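Local coordinates for protein glycoside transferase (Listeria monocytogenes, PDB 6R2M) that probably hydrolyses glycosidic bonds of exopolysaccharide outside the cell, as a monomeric glycoside hydrolase, at residues Y59-N64 against E115-P120; L49-G54 against I100-R105. One frame throughout, in Å; residues are numbered along the deposited sequence.

Contacts 1 and 2 join the same two helices, 50-62 and 100-116, contact 2 where both begin and contact 1 where both finish. Contact 2 pairs the first turns, where the short axes run nearly parallel, and its centre lies about 7 Å from the centre of the chain. Contact 1 pairs the last residues and the turns beyond them; its centre is about 18 Å from that of the chain, and it is partly exposed. The two contact centres are about 17 Å apart and their nearest atoms about 5 Å, without touching. In helical-barrel glycoside hydrolases the substrate cleft usually opens beside the starts of the inner helices, so contact 2, rich in carboxylates and waters, is the one more likely to border it.

Contact 1 (Y59-N64 against E115-P120); sequences YLVEVN and EKFSFP
Lys116, in the last turn of helix 100-116, lays its aliphatic chain past Val61 and Asn64 where helix 50-62 ends. Its CB starts the contact, 4.0 Å from Val61 CG1. The chain bends at chi2 (69°), which carries the far methylenes across the Asn64 side chain at about a right angle and brings Lys116 CE to 3.4 Å from Asn64 OD1. The ammonium NZ hydrogen-bonds a water at 2.9 Å, and that water donates to the backbone O of Glu62. A second water donates both to Lys116 O (2.8 Å) and to Asn64 OD1 (2.6 Å).

Phe117 follows, its ring pushed edge-on into the end of the other helix. Its CE1 comes within 3.6 Å of Asn64 OD1, the amide plane only 28° from that of the ring, while Leu60 O also stands at the rim. Across the rim from CE1, CE2 meets Val61 CG2 at 4.1 Å.

Ser118, with positive phi, is the C-prime residue of a Schellman motif, as Asn64 is in the other segment. Two similarly terminated helices therefore meet here. Asn64 ND2 is held by Thr16 O, which leaves OD1 turned toward Lys116 and Phe117. With two water bridges and oxygens at an aromatic rim, the polar coupling is indirect, and direct contact is chiefly van der Waals.

Contact 2 (L49-G54 against I100-R105); sequences LAESIG and IVDDFR
Arg105 reaches across from helix 100-116 to lie against Gly54 and Glu51 of helix 50-62. The short axes approach to 9.0 Å and their directions differ by 17°, so this is a nearly parallel helix pair. With helix 66-79 lying between them in sequence, the pair is consistent with neighbouring inner helices of an (alpha/alpha) barrel, as in other helical-barrel glycoside hydrolases.

The bond from Arg105 CA to CB is directed toward helix 50-62. The next carbon, CG, comes 4.0 Å from Gly54 O. CD rests on the backbone of the same residue, 3.6 Å from Gly54 C, a close fit at a residue that has no side chain. A turn at chi3 (-60°) then swings the guanidinium back along the helix pair toward Asp102 and Glu51.

There NH1 makes a salt bridge to Asp102 OD1, one turn earlier in its own helix, at 2.9 Å and with an N-H...O angle of 152°. The same nitrogen lies 3.6 Å from Glu51 CA and also donates to a water, which donates hydrogen bonds to Ala50 O and Asp102 O and so ties the two backbones together. NH2 donates to another water at 3.0 Å, and that water donates to both Glu51 OE2 and Asp102 OD1. Glu51 OE2 itself sits well out of the guanidinium plane and is not aimed at by an N-H.

Asp102 is thus fixed from several directions: its CB packs on Ala50 CB, and OD1 lies beside Glu51 CB. Its other oxygen, OD2, accepts from a third water at 2.6 Å, which receives the backbone N-H of Glu51.

Contact 1 (Y59-N64 against E115-P120)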
ATOM      1  N   TYR A  59      -2.383 -10.533   0.293  1.00  7.39           N
ATOM      2  CA  TYR A  59      -1.757 -11.709  -0.294  1.00  6.88           C
ATOM      3  C   TYR A  59      -2.601 -12.960  -0.070  1.00  8.05           C
ATOM      4  O   TYR A  59      -2.776 -13.768  -0.985  1.00  6.78           O
ATOM      5  CB  TYR A  59      -0.347 -11.901   0.283  1.00  7.69           C
ATOM      6  CG  TYR A  59       0.338 -13.111  -0.299  1.00  6.23           C
ATOM      7  CD1 TYR A  59       1.008 -13.022  -1.518  1.00  8.30           C
ATOM      8  CD2 TYR A  59       0.263 -14.347   0.330  1.00  8.06           C
ATOM      9  CE1 TYR A  59       1.623 -14.121  -2.078  1.00  9.60           C
ATOM     10  CE2 TYR A  59       0.877 -15.472  -0.225  1.00  7.27           C
ATOM     11  CZ  TYR A  59       1.551 -15.350  -1.429  1.00  9.60           C
ATOM     12  OH  TYR A  59       2.144 -16.467  -2.008  1.00  9.44           O
ATOM     13  N   LEU A  60      -3.135 -13.135   1.142  1.00  5.31           N
ATOM     14  CA  LEU A  60      -3.853 -14.362   1.466  1.00  5.20           C
ATOM     15  C   LEU A  60      -5.139 -14.502   0.666  1.00  7.05           C
ATOM     16  O   LEU A  60      -5.526 -15.623   0.327  1.00  7.72           O
ATOM     17  CB  LEU A  60      -4.133 -14.406   2.971  1.00  4.91           C
ATOM     18  CG  LEU A  60      -2.831 -14.492   3.762  1.00  6.40           C
ATOM     19  CD1 LEU A  60      -3.124 -14.230   5.216  1.00  5.76           C
ATOM     20  CD2 LEU A  60      -2.066 -15.829   3.577  1.00  7.20           C
ATOM     21  N   VAL A  61      -5.807 -13.390   0.345  1.00  7.45           N
ATOM     22  CA  VAL A  61      -6.958 -13.472  -0.554  1.00  8.96           C
ATOM     23  C   VAL A  61      -6.506 -13.900  -1.940  1.00 10.36           C
ATOM     24  O   VAL A  61      -7.148 -14.744  -2.584  1.00 11.78           O
ATOM     25  CB  VAL A  61      -7.714 -12.132  -0.592  1.00 10.81           C
ATOM     26  CG1 VAL A  61      -8.836 -12.177  -1.649  1.00 14.58           C
ATOM     27  CG2 VAL A  61      -8.296 -11.817   0.764  1.00 11.93           C
ATOM     28  N   GLU A  62      -5.378 -13.351  -2.408  1.00  9.54           N
ATOM     29  CA  GLU A  62      -4.890 -13.671  -3.744  1.00 11.95           C
ATOM     30  C   GLU A  62      -4.572 -15.158  -3.881  1.00 10.29           C
ATOM     31  O   GLU A  62      -4.825 -15.754  -4.935  1.00 13.00           O
ATOM     32  CB  GLU A  62      -3.657 -12.817  -4.073  1.00 12.04           C
ATOM     33  CG  GLU A  62      -3.086 -13.036  -5.460  1.00 23.28           C
ATOM     34  CD  GLU A  62      -4.064 -12.692  -6.576  1.00 27.08           C
ATOM     35  OE1 GLU A  62      -4.925 -11.799  -6.389  1.00 24.19           O
ATOM     36  OE2 GLU A  62      -3.960 -13.328  -7.651  1.00 28.80           O
ATOM     37  N   VAL A  63      -4.042 -15.782  -2.827  1.00  8.27           N
ATOM     38  CA  VAL A  63      -3.673 -17.199  -2.890  1.00  9.29           C
ATOM     39  C   VAL A  63      -4.762 -18.107  -2.314  1.00  7.61           C
ATOM     40  O   VAL A  63      -4.523 -19.301  -2.114  1.00  8.55           O
ATOM     41  CB  VAL A  63      -2.311 -17.479  -2.220  1.00  8.99           C
ATOM     42  CG1 VAL A  63      -1.208 -16.686  -2.915  1.00 10.44           C
ATOM     43  CG2 VAL A  63      -2.322 -17.180  -0.710  1.00  6.58           C
ATOM     44  N   ASN A  64      -5.956 -17.573  -2.058  1.00  8.57           N
ATOM     45  CA  ASN A  64      -7.127 -18.389  -1.712  1.00  8.12           C
ATOM     46  C   ASN A  64      -6.930 -19.143  -0.404  1.00  7.88           C
ATOM     47  O   ASN A  64      -7.223 -20.332  -0.311  1.00  8.96           O
ATOM     48  CB  ASN A  64      -7.485 -19.368  -2.840  1.00  7.28           C
ATOM     49  CG  ASN A  64      -8.851 -20.010  -2.638  1.00  8.66           C
ATOM     50  OD1 ASN A  64      -9.803 -19.335  -2.249  1.00 10.66           O
ATOM     51  ND2 ASN A  64      -8.941 -21.319  -2.861  1.00  8.87           N
ATOM     52  N   GLU A 115     -16.068 -11.868  -0.817  1.00  8.84           N
ATOM     53  CA  GLU A 115     -16.487 -12.545  -2.037  1.00  9.86           C
ATOM     54  C   GLU A 115     -15.701 -13.836  -2.231  1.00  7.98           C
ATOM     55  O   GLU A 115     -16.287 -14.912  -2.392  1.00 11.32           O
ATOM     56  CB  GLU A 115     -16.311 -11.620  -3.241  1.00 12.21           C
ATOM     57  CG  GLU A 115     -17.132 -10.351  -3.143  1.00 11.53           C
ATOM     58  CD  GLU A 115     -16.795  -9.360  -4.241  1.00 21.43           C
ATOM     59  OE1 GLU A 115     -15.795  -9.571  -4.967  1.00 19.99           O
ATOM     60  OE2 GLU A 115     -17.526  -8.361  -4.378  1.00 21.00           O
ATOM     61  N   LYS A 116     -14.373 -13.745  -2.156  1.00  8.43           N
ATOM     62  CA  LYS A 116     -13.518 -14.902  -2.423  1.00 10.53           C
ATOM     63  C   LYS A 116     -13.865 -16.076  -1.515  1.00 11.60           C
ATOM     64  O   LYS A 116     -13.866 -17.235  -1.955  1.00 11.09           O
ATOM     65  CB  LYS A 116     -12.049 -14.500  -2.252  1.00  7.95           C
ATOM     66  CG  LYS A 116     -11.037 -15.611  -2.558  1.00  9.25           C
ATOM     67  CD  LYS A 116     -11.033 -15.934  -4.043  1.00 11.50           C
ATOM     68  CE  LYS A 116      -9.747 -16.689  -4.410  1.00 12.62           C
ATOM     69  NZ  LYS A 116      -9.723 -17.027  -5.866  1.00 12.83           N
ATOM     70  N   PHE A 117     -14.160 -15.797  -0.243  1.00  7.76           N
ATOM     71  CA  PHE A 117     -14.386 -16.820   0.769  1.00  8.61           C
ATOM     72  C   PHE A 117     -15.856 -16.978   1.148  1.00  9.90           C
ATOM     73  O   PHE A 117     -16.149 -17.660   2.135  1.00 12.49           O
ATOM     74  CB  PHE A 117     -13.565 -16.504   2.018  1.00  8.92           C
ATOM     75  CG  PHE A 117     -12.090 -16.389   1.757  1.00  7.31           C
ATOM     76  CD1 PHE A 117     -11.453 -17.268   0.879  1.00  7.39           C
ATOM     77  CD2 PHE A 117     -11.336 -15.417   2.395  1.00  9.05           C
ATOM     78  CE1 PHE A 117     -10.092 -17.175   0.643  1.00  9.55           C
ATOM     79  CE2 PHE A 117      -9.982 -15.314   2.169  1.00  6.24           C
ATOM     80  CZ  PHE A 117      -9.355 -16.191   1.280  1.00  7.79           C
ATOM     81  N   SER A 118     -16.770 -16.348   0.407  1.00  8.94           N
ATOM     82  CA  SER A 118     -18.219 -16.449   0.637  1.00 11.96           C
ATOM     83  C   SER A 118     -18.565 -16.244   2.114  1.00 10.16           C
ATOM     84  O   SER A 118     -19.172 -17.092   2.772  1.00 13.57           O
ATOM     85  CB  SER A 118     -18.747 -17.791   0.130  1.00 13.18           C
ATOM     86  OG  SER A 118     -18.596 -17.880  -1.280  1.00 17.24           O
ATOM     87  N   PHE A 119     -18.175 -15.077   2.623  1.00 12.12           N
ATOM     88  CA  PHE A 119     -18.248 -14.788   4.053  1.00 10.08           C
ATOM     89  C   PHE A 119     -18.712 -13.349   4.220  1.00 10.10           C
ATOM     90  O   PHE A 119     -17.897 -12.422   4.334  1.00  9.77           O
ATOM     91  CB  PHE A 119     -16.895 -15.031   4.727  1.00  9.06           C
ATOM     92  CG  PHE A 119     -16.987 -15.312   6.201  1.00  9.38           C
ATOM     93  CD1 PHE A 119     -17.626 -16.443   6.664  1.00 11.26           C
ATOM     94  CD2 PHE A 119     -16.393 -14.463   7.116  1.00 12.18           C
ATOM     95  CE1 PHE A 119     -17.689 -16.716   8.014  1.00 16.33           C
ATOM     96  CE2 PHE A 119     -16.451 -14.732   8.476  1.00 13.57           C
ATOM     97  CZ  PHE A 119     -17.108 -15.856   8.924  1.00 18.43           C
ATOM     98  N   PRO A 120     -20.028 -13.123   4.242  1.00  7.58           N
ATOM     99  CA  PRO A 120     -20.536 -11.741   4.249  1.00  9.35           C
ATOM    100  C   PRO A 120     -20.075 -10.914   5.432  1.00 10.77           C
ATOM    101  O   PRO A 120     -20.012  -9.681   5.322  1.00 11.42           O
ATOM    102  CB  PRO A 120     -22.060 -11.931   4.264  1.00 14.29           C
ATOM    103  CG  PRO A 120     -22.278 -13.255   3.613  1.00 12.46           C
ATOM    104  CD  PRO A 120     -21.106 -14.112   4.051  1.00 10.07           C
TER
HETATM  105  O   HOH W   1      -6.829 -17.408  -5.816  1.00 12.22           O
HETATM  106  O   HOH W   2     -12.337 -19.471  -2.811  1.00 14.20           O

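Contact 2 (L49-G54 against I100-R105)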
ATOM      1  N   LEU A  49       3.101  -3.390  12.204  1.00  6.72           N
ATOM      2  CA  LEU A  49       2.420  -2.355  11.427  1.00  6.92           C
ATOM      3  C   LEU A  49       1.069  -2.826  10.894  1.00  6.80           C
ATOM      4  O   LEU A  49       0.935  -3.963  10.437  1.00  8.15           O
ATOM      5  CB  LEU A  49       3.292  -1.931  10.240  1.00  8.45           C
ATOM      6  CG  LEU A  49       4.689  -1.401  10.598  1.00  7.39           C
ATOM      7  CD1 LEU A  49       5.558  -1.325   9.352  1.00  9.57           C
ATOM      8  CD2 LEU A  49       4.562  -0.022  11.216  1.00  8.97           C
ATOM      9  N   ALA A  50       0.066  -1.933  10.947  1.00  5.87           N
ATOM     10  CA  ALA A  50      -1.180  -2.211  10.241  1.00  6.24           C
ATOM     11  C   ALA A  50      -0.922  -2.406   8.760  1.00  7.14           C
ATOM     12  O   ALA A  50      -1.642  -3.165   8.091  1.00  7.13           O
ATOM     13  CB  ALA A  50      -2.195  -1.079  10.470  1.00  5.70           C
ATOM     14  N   GLU A  51       0.096  -1.724   8.237  1.00  5.42           N
ATOM     15  CA  GLU A  51       0.501  -1.886   6.853  1.00  4.80           C
ATOM     16  C   GLU A  51       0.866  -3.335   6.558  1.00  7.01           C
ATOM     17  O   GLU A  51       0.419  -3.914   5.555  1.00  6.28           O
ATOM     18  CB  GLU A  51       1.683  -0.955   6.590  1.00  8.31           C
ATOM     19  CG  GLU A  51       2.327  -1.097   5.237  1.00  9.59           C
ATOM     20  CD  GLU A  51       3.506  -0.171   5.126  1.00  9.63           C
ATOM     21  OE1 GLU A  51       4.592  -0.532   5.623  1.00 12.52           O
ATOM     22  OE2 GLU A  51       3.332   0.921   4.566  1.00 12.76           O
ATOM     23  N   SER A  52       1.658  -3.942   7.439  1.00  6.91           N
ATOM     24  CA  SER A  52       2.122  -5.305   7.210  1.00  5.32           C
ATOM     25  C   SER A  52       0.979  -6.311   7.271  1.00  6.71           C
ATOM     26  O   SER A  52       0.855  -7.163   6.382  1.00  6.18           O
ATOM     27  CB  SER A  52       3.210  -5.680   8.210  1.00  5.62           C
ATOM     28  OG  SER A  52       4.275  -4.767   8.150  1.00  6.52           O
ATOM     29  N   ILE A  53       0.132  -6.241   8.309  1.00  8.32           N
ATOM     30  CA  ILE A  53      -0.960  -7.211   8.398  1.00  7.42           C
ATOM     31  C   ILE A  53      -1.928  -7.017   7.235  1.00  7.53           C
ATOM     32  O   ILE A  53      -2.430  -7.995   6.672  1.00  8.26           O
ATOM     33  CB  ILE A  53      -1.660  -7.155   9.781  1.00  7.06           C
ATOM     34  CG1 ILE A  53      -2.637  -8.325   9.944  1.00 10.37           C
ATOM     35  CG2 ILE A  53      -2.396  -5.828   9.998  1.00  8.75           C
ATOM     36  CD1 ILE A  53      -3.200  -8.459  11.369  1.00  7.39           C
ATOM     37  N   GLY A  54      -2.167  -5.769   6.816  1.00  5.51           N
ATOM     38  CA  GLY A  54      -3.045  -5.547   5.677  1.00  4.84           C
ATOM     39  C   GLY A  54      -2.477  -6.109   4.381  1.00  6.13           C
ATOM     40  O   GLY A  54      -3.214  -6.656   3.554  1.00  6.36           O
ATOM     41  N   ILE A 100      -4.751   6.476   7.055  1.00  7.68           N
ATOM     42  CA  ILE A 100      -5.860   6.118   6.166  1.00  6.64           C
ATOM     43  C   ILE A 100      -5.426   5.108   5.115  1.00  8.82           C
ATOM     44  O   ILE A 100      -6.219   4.249   4.722  1.00  5.93           O
ATOM     45  CB  ILE A 100      -6.519   7.347   5.505  1.00  9.40           C
ATOM     46  CG1 ILE A 100      -5.548   8.113   4.588  1.00  8.38           C
ATOM     47  CG2 ILE A 100      -7.196   8.215   6.550  1.00 11.80           C
ATOM     48  CD1 ILE A 100      -6.208   9.318   3.874  1.00 11.52           C
ATOM     49  N   VAL A 101      -4.169   5.168   4.667  1.00  7.45           N
ATOM     50  CA  VAL A 101      -3.707   4.244   3.632  1.00  7.76           C
ATOM     51  C   VAL A 101      -3.823   2.805   4.119  1.00  7.99           C
ATOM     52  O   VAL A 101      -4.162   1.898   3.345  1.00  6.96           O
ATOM     53  CB  VAL A 101      -2.268   4.606   3.191  1.00  6.79           C
ATOM     54  CG1 VAL A 101      -1.249   4.540   4.371  1.00  7.85           C
ATOM     55  CG2 VAL A 101      -1.824   3.773   1.990  1.00  9.86           C
ATOM     56  N   ASP A 102      -3.573   2.577   5.414  1.00  4.85           N
ATOM     57  CA  ASP A 102      -3.654   1.235   5.981  1.00  6.06           C
ATOM     58  C   ASP A 102      -5.095   0.803   6.209  1.00  6.96           C
ATOM     59  O   ASP A 102      -5.411  -0.390   6.054  1.00  8.60           O
ATOM     60  CB  ASP A 102      -2.840   1.165   7.280  1.00  7.75           C
ATOM     61  CG  ASP A 102      -1.358   1.462   7.047  1.00  8.66           C
ATOM     62  OD1 ASP A 102      -0.848   1.129   5.955  1.00  8.96           O
ATOM     63  OD2 ASP A 102      -0.697   2.048   7.936  1.00 13.48           O
ATOM     64  N   ASP A 103      -5.987   1.748   6.556  1.00  7.41           N
ATOM     65  CA  ASP A 103      -7.405   1.422   6.649  1.00  7.79           C
ATOM     66  C   ASP A 103      -7.940   1.004   5.294  1.00  8.29           C
ATOM     67  O   ASP A 103      -8.665   0.015   5.185  1.00  7.04           O
ATOM     68  CB  ASP A 103      -8.231   2.613   7.133  1.00  6.43           C
ATOM     69  CG  ASP A 103      -7.844   3.104   8.501  1.00 10.77           C
ATOM     70  OD1 ASP A 103      -7.015   2.467   9.188  1.00 14.27           O
ATOM     71  OD2 ASP A 103      -8.408   4.153   8.888  1.00 11.91           O
ATOM     72  N   PHE A 104      -7.593   1.778   4.254  1.00  7.90           N
ATOM     73  CA  PHE A 104      -8.027   1.495   2.884  1.00  6.11           C
ATOM     74  C   PHE A 104      -7.589   0.103   2.451  1.00  8.13           C
ATOM     75  O   PHE A 104      -8.363  -0.655   1.856  1.00  6.01           O
ATOM     76  CB  PHE A 104      -7.447   2.535   1.915  1.00  6.29           C
ATOM     77  CG  PHE A 104      -8.028   3.916   2.040  1.00  5.95           C
ATOM     78  CD1 PHE A 104      -9.307   4.132   2.549  1.00  5.29           C
ATOM     79  CD2 PHE A 104      -7.266   5.009   1.635  1.00  6.63           C
ATOM     80  CE1 PHE A 104      -9.812   5.425   2.643  1.00  8.28           C
ATOM     81  CE2 PHE A 104      -7.757   6.287   1.724  1.00  9.24           C
ATOM     82  CZ  PHE A 104      -9.045   6.496   2.229  1.00  7.24           C
ATOM     83  N   ARG A 105      -6.337  -0.243   2.731  1.00  7.37           N
ATOM     84  CA  ARG A 105      -5.820  -1.544   2.320  1.00  4.71           C
ATOM     85  C   ARG A 105      -6.556  -2.674   3.027  1.00  6.34           C
ATOM     86  O   ARG A 105      -6.945  -3.658   2.398  1.00  6.91           O
ATOM     87  CB  ARG A 105      -4.321  -1.629   2.605  1.00  5.39           C
ATOM     88  CG  ARG A 105      -3.731  -2.934   2.093  1.00  8.03           C
ATOM     89  CD  ARG A 105      -2.262  -3.055   2.467  1.00  8.01           C
ATOM     90  NE  ARG A 105      -1.470  -1.960   1.903  1.00  8.72           N
ATOM     91  CZ  ARG A 105      -1.007  -0.928   2.596  1.00  7.53           C
ATOM     92  NH1 ARG A 105      -1.267  -0.799   3.898  1.00  8.62           N
ATOM     93  NH2 ARG A 105      -0.282  -0.004   1.980  1.00 10.29           N
TER
HETATM   94  O   HOH W   3      -2.980  -2.102   5.826  1.00  6.88           O
HETATM   95  O   HOH W   4       1.015   0.813   9.440  1.00  7.29           O
HETATM   96  O   HOH W   5       1.170   1.889   3.820  1.00 17.77           O